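PDB 5HGC: serpin from Taeniopygia guttata, which binds cortisol and may inhibit serine proteases. Local coordinates for residues P13-F18 with L65-T70; Q58-E63 with G292-F297; K275-G280 with S322-E327. All coordinates share one frame; numbering follows the deposited sequence. Where two conformers were deposited one is given.

Contact 1. Residues P13-F18 with L65-T70. With HCY ((11alpha,14beta)-11,17,21-trihydroxypregn-4-ene-3,20-dione), chain B.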
loop_
_atom_site.group_PDB
_atom_site.type_symbol
_atom_site.label_atom_id
_atom_site.label_comp_id
_atom_site.label_asym_id
_atom_site.label_seq_id
_atom_site.Cartn_x
_atom_site.Cartn_y
_atom_site.Cartn_z
ATOM N N PRO A 13 7.783 12.486 5.193
ATOM C CA PRO A 13 9.051 11.747 5.008
ATOM C C PRO A 13 9.088 10.428 5.778
ATOM O O PRO A 13 9.625 9.407 5.287
ATOM C CB PRO A 13 10.132 12.705 5.528
ATOM C CG PRO A 13 9.431 13.961 5.912
ATOM C CD PRO A 13 7.955 13.740 5.959
ATOM N N ASN A 14 8.506 10.427 6.973
ATOM C CA ASN A 14 8.561 9.234 7.829
ATOM C C ASN A 14 7.785 8.102 7.159
ATOM O O ASN A 14 8.302 7.014 7.015
ATOM C CB ASN A 14 7.969 9.577 9.189
ATOM C CG ASN A 14 8.545 10.856 9.768
ATOM O OD1 ASN A 14 8.039 11.966 9.550
ATOM N ND2 ASN A 14 9.628 10.703 10.488
ATOM N N ASN A 15 6.562 8.376 6.703
ATOM C CA ASN A 15 5.769 7.373 5.982
ATOM C C ASN A 15 6.462 6.846 4.715
ATOM O O ASN A 15 6.460 5.636 4.484
ATOM C CB ASN A 15 4.331 7.862 5.734
ATOM C CG ASN A 15 3.485 7.914 7.041
ATOM O OD1 ASN A 15 3.876 7.375 8.107
ATOM N ND2 ASN A 15 2.331 8.562 6.965
ATOM N N ALA A 16 7.148 7.720 3.981
ATOM C CA ALA A 16 7.878 7.278 2.770
ATOM C C ALA A 16 9.057 6.420 3.104
ATOM O O ALA A 16 9.235 5.368 2.500
ATOM C CB ALA A 16 8.284 8.461 1.900
ATOM N N ASP A 17 9.834 6.813 4.114
ATOM C CA ASP A 17 10.941 5.945 4.619
ATOM C C ASP A 17 10.442 4.577 4.979
ATOM O O ASP A 17 11.005 3.578 4.542
ATOM C CB ASP A 17 11.647 6.559 5.826
ATOM C CG ASP A 17 12.428 7.841 5.487
ATOM O OD1 ASP A 17 12.865 8.051 4.319
ATOM O OD2 ASP A 17 12.642 8.646 6.417
ATOM N N PHE A 18 9.369 4.516 5.754
ATOM C CA PHE A 18 8.851 3.226 6.196
ATOM C C PHE A 18 8.450 2.422 4.953
ATOM O O PHE A 18 8.791 1.230 4.844
ATOM C CB PHE A 18 7.651 3.356 7.225
ATOM C CG PHE A 18 6.907 2.053 7.437
ATOM C CD1 PHE A 18 7.470 1.027 8.216
ATOM C CD2 PHE A 18 5.725 1.802 6.765
ATOM C CE1 PHE A 18 6.845 -0.217 8.338
ATOM C CE2 PHE A 18 5.076 0.561 6.885
ATOM C CZ PHE A 18 5.634 -0.457 7.677
ATOM N N LEU A 65 8.104 2.517 12.582
ATOM C CA LEU A 65 7.377 3.264 11.582
ATOM C C LEU A 65 8.160 4.470 10.997
ATOM O O LEU A 65 7.566 5.242 10.223
ATOM C CB LEU A 65 6.009 3.693 12.155
ATOM C CG LEU A 65 4.968 2.553 12.342
ATOM C CD1 LEU A 65 3.704 3.155 12.976
ATOM C CD2 LEU A 65 4.687 1.701 11.096
ATOM N N ALA A 66 9.455 4.614 11.381
ATOM C CA ALA A 66 10.407 5.682 10.967
ATOM C C ALA A 66 10.090 7.083 11.501
ATOM O O ALA A 66 10.358 8.089 10.834
ATOM C CB ALA A 66 10.590 5.716 9.457
ATOM N N PHE A 67 9.458 7.159 12.665
ATOM C CA PHE A 67 9.353 8.424 13.385
ATOM C C PHE A 67 10.466 8.548 14.444
ATOM O O PHE A 67 10.810 7.557 15.140
ATOM C CB PHE A 67 7.999 8.540 14.073
ATOM C CG PHE A 67 6.862 8.597 13.130
ATOM C CD1 PHE A 67 6.542 9.795 12.484
ATOM C CD2 PHE A 67 6.090 7.433 12.856
ATOM C CE1 PHE A 67 5.473 9.835 11.606
ATOM C CE2 PHE A 67 5.040 7.490 11.941
ATOM C CZ PHE A 67 4.747 8.697 11.316
ATOM N N ASN A 68 11.005 9.757 14.589
ATOM C CA ASN A 68 12.014 10.007 15.603
ATOM C C ASN A 68 11.368 10.838 16.703
ATOM O O ASN A 68 11.071 12.044 16.555
ATOM C CB ASN A 68 13.243 10.679 14.978
ATOM C CG ASN A 68 14.296 11.101 16.001
ATOM O OD1 ASN A 68 14.117 10.989 17.232
ATOM N ND2 ASN A 68 15.411 11.616 15.481
ATOM N N LEU A 69 11.145 10.167 17.823
ATOM C CA LEU A 69 10.340 10.739 18.896
ATOM C C LEU A 69 10.932 11.983 19.536
ATOM O O LEU A 69 10.190 12.809 20.077
ATOM C CB LEU A 69 10.008 9.665 19.926
ATOM C CG LEU A 69 8.872 8.690 19.580
ATOM C CD1 LEU A 69 7.761 9.344 18.749
ATOM C CD2 LEU A 69 9.432 7.488 18.862
ATOM N N THR A 70 12.255 12.140 19.420
ATOM C CA THR A 70 12.944 13.358 19.884
ATOM C C THR A 70 12.647 14.564 18.972
ATOM O O THR A 70 12.913 15.690 19.361
ATOM C CB THR A 70 14.472 13.164 20.121
ATOM O OG1 THR A 70 15.140 12.908 18.876
ATOM C CG2 THR A 70 14.760 12.000 21.114
HETATM C C1 HCY B . 9.256 13.898 -1.568
HETATM C C2 HCY B . 10.215 13.759 -0.388
HETATM C C3 HCY B . 9.570 13.056 0.785
HETATM C C4 HCY B . 8.302 12.308 0.616
HETATM C C5 HCY B . 7.896 11.962 -0.612
HETATM C C6 HCY B . 6.900 10.833 -0.764
HETATM C C7 HCY B . 5.766 11.251 -1.728
HETATM C C8 HCY B . 6.201 11.985 -3.001
HETATM C C9 HCY B . 7.160 13.142 -2.644
HETATM C C10 HCY B . 8.406 12.665 -1.864
HETATM C C12 HCY B . 6.208 14.546 -4.670
HETATM C C11 HCY B . 7.432 14.150 -3.816
HETATM C C13 HCY B . 5.322 13.312 -5.020
HETATM C C14 HCY B . 5.005 12.565 -3.723
HETATM C C15 HCY B . 3.796 11.720 -4.046
HETATM C C16 HCY B . 2.990 12.530 -5.053
HETATM C C17 HCY B . 3.903 13.692 -5.520
HETATM C C18 HCY B . 5.966 12.371 -6.080
HETATM C C19 HCY B . 9.277 11.621 -2.597
HETATM C C20 HCY B . 3.779 13.983 -7.004
HETATM C C21 HCY B . 3.915 15.400 -7.523
HETATM O O1 HCY B . 10.144 13.057 1.855
HETATM O O2 HCY B . 8.367 13.456 -4.649
HETATM O O3 HCY B . 3.455 14.923 -4.910
HETATM O O4 HCY B . 3.570 13.084 -7.803
HETATM O O5 HCY B . 4.638 15.236 -8.742
HETATM O O HOH W 1 5.111 5.080 8.732
#
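The side chains of N14 and F67 cross at about a right angle, yet the amide plane is tilted only 20° from the ring, so the two flat groups are nearly parallel. N14 CB makes the CH-pi contact, sitting 3.9 Å from the F67 ring centroid and displaced toward the rim. With CG anti to the carbonyl carbon (chi1 -49°), the amide is carried past the ring to the backbone, where N14 ND2 donates to A66 O over 2.7 Å. The bond is almost straight (169° at the hydrogen) and uses a lone pair in the carbonyl plane. Asparagine suits the place because its short chain offers both a methylene for the aromatic face and an N-H for the carbonyl. N15 turns its amide nearly perpendicular to the same ring, with OD1 3.6 Å from F67 CZ. One water joins N15 OD1 (2.7 Å) to L65 O (2.9 Å), donating to both. Here helix 12-29 packs against the Schellman motif that ends helix 55-64, with A66, at positive phi, as its C-prime residue. The small CB of A66 fits this site, pointing toward the helix and lying 3.9 Å from D17 CB. F18 and L65 run side by side in the same direction, and L65 CD2 lies over the centre of the F18 ring, 4.0 Å from F18 CE1. F18 and L65 both go on to touch helix 39-52, F18 at I42 and L65 at F46, while F67 packs on I77 of helix 74-89. On another side of the helix, A16 CB touches the steroid at C6 from 3.8 Å, methyl against hydrocarbon. D17, whose CB meets A66, sends OD1 to a salt bridge with K254, itself a residue of the steroid pocket.

Contact 2. Residues Q58-E63 with G292-F297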
loop_
_atom_site.group_PDB
_atom_site.type_symbol
_atom_site.label_atom_id
_atom_site.label_comp_id
_atom_site.label_asym_id
_atom_site.label_seq_id
_atom_site.Cartn_x
_atom_site.Cartn_y
_atom_site.Cartn_z
ATOM N N GLN A 58 5.547 0.616 22.699
ATOM C CA GLN A 58 5.055 1.742 22.008
ATOM C C GLN A 58 6.149 2.463 21.200
ATOM O O GLN A 58 5.919 2.831 20.016
ATOM C CB GLN A 58 4.366 2.674 22.991
ATOM C CG GLN A 58 3.916 3.881 22.263
ATOM C CD GLN A 58 3.352 4.912 23.153
ATOM O OE1 GLN A 58 4.073 5.673 23.783
ATOM N NE2 GLN A 58 2.043 4.986 23.174
ATOM N N SER A 59 7.308 2.663 21.836
ATOM C CA SER A 59 8.456 3.355 21.234
ATOM C C SER A 59 8.971 2.594 19.998
ATOM O O SER A 59 9.292 3.224 18.985
ATOM C CB SER A 59 9.588 3.551 22.258
ATOM O OG SER A 59 10.397 2.381 22.361
ATOM N N GLN A 60 9.028 1.261 20.083
ATOM C CA GLN A 60 9.436 0.431 18.944
ATOM C C GLN A 60 8.461 0.493 17.775
ATOM O O GLN A 60 8.888 0.421 16.598
ATOM C CB GLN A 60 9.555 -1.035 19.313
ATOM C CG GLN A 60 10.777 -1.420 20.087
ATOM C CD GLN A 60 10.699 -2.880 20.524
ATOM O OE1 GLN A 60 9.861 -3.666 20.033
ATOM N NE2 GLN A 60 11.578 -3.259 21.450
ATOM N N ILE A 61 7.156 0.564 18.089
ATOM C CA ILE A 61 6.142 0.691 17.024
ATOM C C ILE A 61 6.422 2.006 16.268
ATOM O O ILE A 61 6.614 1.997 15.073
ATOM C CB ILE A 61 4.676 0.595 17.525
ATOM C CG1 ILE A 61 4.382 -0.829 18.022
ATOM C CG2 ILE A 61 3.712 0.851 16.368
ATOM C CD1 ILE A 61 3.161 -0.933 18.915
ATOM N N LEU A 62 6.510 3.111 17.003
ATOM C CA LEU A 62 6.615 4.431 16.394
ATOM C C LEU A 62 7.960 4.608 15.682
ATOM O O LEU A 62 8.025 5.220 14.596
ATOM C CB LEU A 62 6.301 5.562 17.379
ATOM C CG LEU A 62 4.890 5.585 17.958
ATOM C CD1 LEU A 62 4.726 6.781 18.882
ATOM C CD2 LEU A 62 3.859 5.705 16.859
ATOM N N GLU A 63 9.013 4.017 16.246
ATOM C CA GLU A 63 10.317 4.178 15.647
ATOM C C GLU A 63 10.439 3.295 14.427
ATOM O O GLU A 63 11.050 3.664 13.438
ATOM C CB GLU A 63 11.417 3.944 16.663
ATOM C CG GLU A 63 11.650 5.197 17.491
ATOM C CD GLU A 63 12.604 4.989 18.648
ATOM O OE1 GLU A 63 13.038 3.829 18.874
ATOM O OE2 GLU A 63 12.908 5.985 19.339
ATOM N N GLY A 292 12.531 -3.711 13.476
ATOM C CA GLY A 292 12.719 -3.284 14.853
ATOM C C GLY A 292 11.453 -3.234 15.698
ATOM O O GLY A 292 11.464 -2.617 16.776
ATOM N N ILE A 293 10.372 -3.861 15.223
ATOM C CA ILE A 293 9.119 -3.897 15.991
ATOM C C ILE A 293 9.021 -5.313 16.535
ATOM O O ILE A 293 8.675 -6.252 15.796
ATOM C CB ILE A 293 7.861 -3.543 15.167
ATOM C CG1 ILE A 293 8.010 -2.216 14.432
ATOM C CG2 ILE A 293 6.659 -3.434 16.090
ATOM C CD1 ILE A 293 6.965 -2.018 13.343
ATOM N N VAL A 294 9.316 -5.457 17.835
ATOM C CA VAL A 294 9.628 -6.765 18.420
ATOM C C VAL A 294 8.674 -7.161 19.532
ATOM O O VAL A 294 8.004 -8.193 19.415
ATOM C CB VAL A 294 11.110 -6.833 18.930
ATOM C CG1 VAL A 294 11.388 -8.113 19.747
ATOM C CG2 VAL A 294 12.092 -6.696 17.755
ATOM N N ASP A 295 8.657 -6.351 20.597
ATOM C CA ASP A 295 7.965 -6.647 21.852
ATOM C C ASP A 295 6.478 -6.834 21.692
ATOM O O ASP A 295 5.893 -7.610 22.431
ATOM C CB ASP A 295 8.149 -5.511 22.854
ATOM C CG ASP A 295 9.610 -5.279 23.250
ATOM O OD1 ASP A 295 10.526 -6.029 22.780
ATOM O OD2 ASP A 295 9.822 -4.316 24.048
ATOM N N VAL A 296 5.877 -6.111 20.737
ATOM C CA VAL A 296 4.444 -6.180 20.468
ATOM C C VAL A 296 4.006 -7.590 20.087
ATOM O O VAL A 296 2.850 -7.985 20.301
ATOM C CB VAL A 296 3.997 -5.135 19.400
ATOM C CG1 VAL A 296 4.314 -5.582 17.983
ATOM C CG2 VAL A 296 2.513 -4.828 19.551
ATOM N N PHE A 297 4.933 -8.344 19.513
ATOM C CA PHE A 297 4.618 -9.708 19.108
ATOM C C PHE A 297 4.900 -10.760 20.209
ATOM O O PHE A 297 4.488 -11.915 20.101
ATOM C CB PHE A 297 5.313 -10.022 17.795
ATOM C CG PHE A 297 4.945 -9.087 16.683
ATOM C CD1 PHE A 297 3.671 -9.129 16.111
ATOM C CD2 PHE A 297 5.887 -8.178 16.179
ATOM C CE1 PHE A 297 3.355 -8.293 15.063
ATOM C CE2 PHE A 297 5.577 -7.338 15.124
ATOM C CZ PHE A 297 4.307 -7.398 14.569
HETATM O O HOH W 2 6.887 -3.294 20.014
HETATM O O HOH W 3 11.867 0.380 16.684
#
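Q60 extends from helix 55-64 to the turn at V294 and D295, and hydrogen bonds from its amide dominate the contact. Q60 OE1 accepts from two successive backbone N-H groups: V294 N at 2.9 Å approaches from above the carbonyl plane, whereas D295 N at 3.0 Å lies in that plane, on a lone pair, with a straighter bond (167°). The other end of the amide, Q60 NE2, makes a weak bond of 3.2 Å to D295 OD1; amide and carboxylate planes stand 62° apart. CG anti to the carbonyl carbon (chi1 -76°) directs the chain toward the turn, and the two methylenes of glutamine, in an extended course, supply the reach.

Water-mediated bonds add to these direct ones. One water donates to Q60 OE1 and accepts from V296 N, within the short 3-10 segment 295-297; a second donates to both Q60 O and G292 O, linking the two backbones. G292 ends helix 285-290 in a Schellman motif at positive phi, where a CB would jam against the preceding carbonyl, so glycine fits.

The apolar contacts lie on the I61 side of the helix. I61 CG1 meets I293 CG2 at 4.0 Å, and I61 CD1 meets V296 CG2 at the same distance; both pairs cross at about a right angle. Branched aliphatic chains suit this buried side, where I293 also touches L288 and V296 touches V314. The contact thus joins helix 55-64 to the connection following helix 285-290.

Because oxygen faces N-H groups and nitrogen faces a carboxylate, a flip would set OE1 against the D295 carboxylate and NE2 against the two backbone N-H groups, so the bonds probably fix the rotation of the amide, a neutral group that can both accept and donate.

Contact 3. Residues K275-G280 with S322-E327; sequences KFSISG and SLDVDE
D324 faces S277 as a non-hydrogen-bonded pair between antiparallel strands. Its CB lies 4.1 Å from S277 OG, and CG, anti to the carbonyl carbon (chi1 -67°), comes to 3.6 Å from that same oxygen. At the tip the branches part: D324 OD1 accepts from S277 OG at 2.6 Å, met on the anti side and 33° out of the carboxylate plane, while OD2 takes the hydroxyl of Y174 on strand 167-176. With an alanine here, the hydroxyls of S277 and Y174 would probably lose this shared carboxylate, and a side-chain tie across three strands would be cut. These strands belong to the main serpin sheet A, in which strand 316-325 pairs directly with 167-176, so no inserted reactive loop separates them. The backbone ladder runs on either side of the pair: I278 N to L323 O and L323 N to I278 O are both 3.0 Å, and V325 N reaches F276 O at 2.8 Å. On the opposite face, F276 CE1 touches V325 CG2 at 3.7 Å; both side chains are apolar, as this buried face requires. The chemistry implies amphipathic strands, apolar side buried, with the carboxylate linking neighbours on the polar side.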
loop_
_atom_site.group_PDB
_atom_site.type_symbol
_atom_site.label_atom_id
_atom_site.label_comp_id
_atom_site.label_asym_id
_atom_site.label_seq_id
_atom_site.Cartn_x
_atom_site.Cartn_y
_atom_site.Cartn_z
ATOM N N LYS A 275 -3.558 -4.275 -19.007
ATOM C CA LYS A 275 -4.766 -4.413 -18.217
ATOM C C LYS A 275 -4.574 -5.631 -17.333
ATOM O O LYS A 275 -4.420 -6.728 -17.834
ATOM C CB LYS A 275 -5.985 -4.613 -19.111
ATOM C CG LYS A 275 -7.264 -4.960 -18.351
ATOM C CD LYS A 275 -8.472 -5.172 -19.257
ATOM C CE LYS A 275 -9.446 -6.182 -18.653
ATOM N NZ LYS A 275 -10.686 -6.226 -19.464
ATOM N N PHE A 276 -4.604 -5.435 -16.018
ATOM C CA PHE A 276 -4.410 -6.513 -15.047
ATOM C C PHE A 276 -5.016 -6.200 -13.629
ATOM O O PHE A 276 -5.501 -5.082 -13.348
ATOM C CB PHE A 276 -2.918 -6.810 -14.951
ATOM C CG PHE A 276 -2.163 -5.820 -14.107
ATOM C CD1 PHE A 276 -1.885 -4.549 -14.591
ATOM C CD2 PHE A 276 -1.751 -6.146 -12.798
ATOM C CE1 PHE A 276 -1.207 -3.609 -13.819
ATOM C CE2 PHE A 276 -1.034 -5.213 -12.028
ATOM C CZ PHE A 276 -0.767 -3.945 -12.536
ATOM N N SER A 277 -4.957 -7.195 -12.738
ATOM C CA SER A 277 -5.429 -7.092 -11.333
ATOM C C SER A 277 -4.399 -7.758 -10.529
ATOM O O SER A 277 -3.840 -8.753 -10.980
ATOM C CB SER A 277 -6.704 -7.894 -11.142
ATOM O OG SER A 277 -7.709 -7.339 -11.955
ATOM N N ILE A 278 -4.169 -7.262 -9.323
ATOM C CA ILE A 278 -3.187 -7.881 -8.445
ATOM C C ILE A 278 -3.609 -7.864 -6.940
ATOM O O ILE A 278 -4.188 -6.882 -6.500
ATOM C CB ILE A 278 -1.771 -7.287 -8.727
ATOM C CG1 ILE A 278 -0.683 -8.206 -8.123
ATOM C CG2 ILE A 278 -1.698 -5.819 -8.313
ATOM C CD1 ILE A 278 0.742 -7.722 -8.318
ATOM N N SER A 279 -3.334 -8.959 -6.196
ATOM C CA SER A 279 -3.504 -9.057 -4.723
ATOM C C SER A 279 -2.171 -9.272 -4.088
ATOM O O SER A 279 -1.353 -10.002 -4.608
ATOM C CB SER A 279 -4.298 -10.301 -4.310
ATOM O OG SER A 279 -5.654 -10.158 -4.557
ATOM N N GLY A 280 -1.962 -8.705 -2.924
ATOM C CA GLY A 280 -0.881 -9.170 -2.082
ATOM C C GLY A 280 -1.526 -9.500 -0.739
ATOM O O GLY A 280 -2.430 -8.771 -0.268
ATOM N N SER A 322 -5.385 -4.831 -2.778
ATOM C CA SER A 322 -5.929 -5.314 -3.993
ATOM C C SER A 322 -6.200 -4.154 -4.962
ATOM O O SER A 322 -6.684 -3.069 -4.579
ATOM C CB SER A 322 -7.175 -6.081 -3.630
ATOM O OG SER A 322 -7.643 -6.733 -4.740
ATOM N N LEU A 323 -5.912 -4.387 -6.226
ATOM C CA LEU A 323 -5.923 -3.311 -7.221
ATOM C C LEU A 323 -6.409 -3.836 -8.538
ATOM O O LEU A 323 -5.964 -4.878 -9.001
ATOM C CB LEU A 323 -4.495 -2.758 -7.388
ATOM C CG LEU A 323 -4.216 -1.812 -8.579
ATOM C CD1 LEU A 323 -4.844 -0.422 -8.348
ATOM C CD2 LEU A 323 -2.715 -1.706 -8.912
ATOM N N ASP A 324 -7.307 -3.129 -9.163
ATOM C CA ASP A 324 -7.546 -3.400 -10.563
ATOM C C ASP A 324 -7.051 -2.240 -11.430
ATOM O O ASP A 324 -7.182 -1.017 -11.055
ATOM C CB ASP A 324 -9.037 -3.604 -10.845
ATOM C CG ASP A 324 -9.580 -4.840 -10.204
ATOM O OD1 ASP A 324 -8.881 -5.875 -10.217
ATOM O OD2 ASP A 324 -10.708 -4.763 -9.670
ATOM N N VAL A 325 -6.514 -2.630 -12.595
ATOM C CA VAL A 325 -6.083 -1.696 -13.627
ATOM C C VAL A 325 -6.730 -2.064 -14.938
ATOM O O VAL A 325 -6.590 -3.218 -15.441
ATOM C CB VAL A 325 -4.554 -1.765 -13.797
ATOM C CG1 VAL A 325 -4.075 -0.854 -14.946
ATOM C CG2 VAL A 325 -3.881 -1.418 -12.474
ATOM N N ASP A 326 -7.414 -1.084 -15.515
ATOM C CA ASP A 326 -7.945 -1.258 -16.842
ATOM C C ASP A 326 -8.023 0.076 -17.628
ATOM O O ASP A 326 -7.444 1.071 -17.174
ATOM C CB ASP A 326 -9.253 -2.089 -16.792
ATOM C CG ASP A 326 -10.497 -1.289 -16.339
ATOM O OD1 ASP A 326 -10.505 -0.032 -16.225
ATOM O OD2 ASP A 326 -11.511 -1.979 -16.099
ATOM N N GLU A 327 -8.716 0.098 -18.784
ATOM C CA GLU A 327 -8.712 1.247 -19.720
ATOM C C GLU A 327 -9.414 2.481 -19.221
ATOM O O GLU A 327 -9.119 3.562 -19.701
ATOM C CB GLU A 327 -9.294 0.889 -21.093
ATOM C CG GLU A 327 -8.571 -0.207 -21.853
ATOM C CD GLU A 327 -9.109 -1.580 -21.515
ATOM O OE1 GLU A 327 -8.797 -2.588 -22.211
ATOM O OE2 GLU A 327 -9.865 -1.667 -20.526
HETATM O O HOH W 4 -8.379 -5.665 -14.796
HETATM O O HOH W 5 -8.869 -9.422 -3.621
#

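How the contacts relate
From the N terminus, residues 13-18 on helix 12-29 meet 65-70, so contact 1 closes a mostly helical span. Before it closes, contact 2 opens at 58-63 on helix 55-64; its partner, 292-297, comes far later, so the two cross. They also touch, through a probable hydrogen bond from F67 N to L62 O and packing of L69 on E63. Contact 3 opens at 275-280, inside the span of contact 2, and closes beyond it at 322-327, crossing it, while contacts 1 and 3 follow in series. Contacts 1 and 2 tie helices 12-29 and 55-64 to the loops that follow helices 55-64 and 285-290, whereas contact 3 joins strands on the opposite side of the chain's centre.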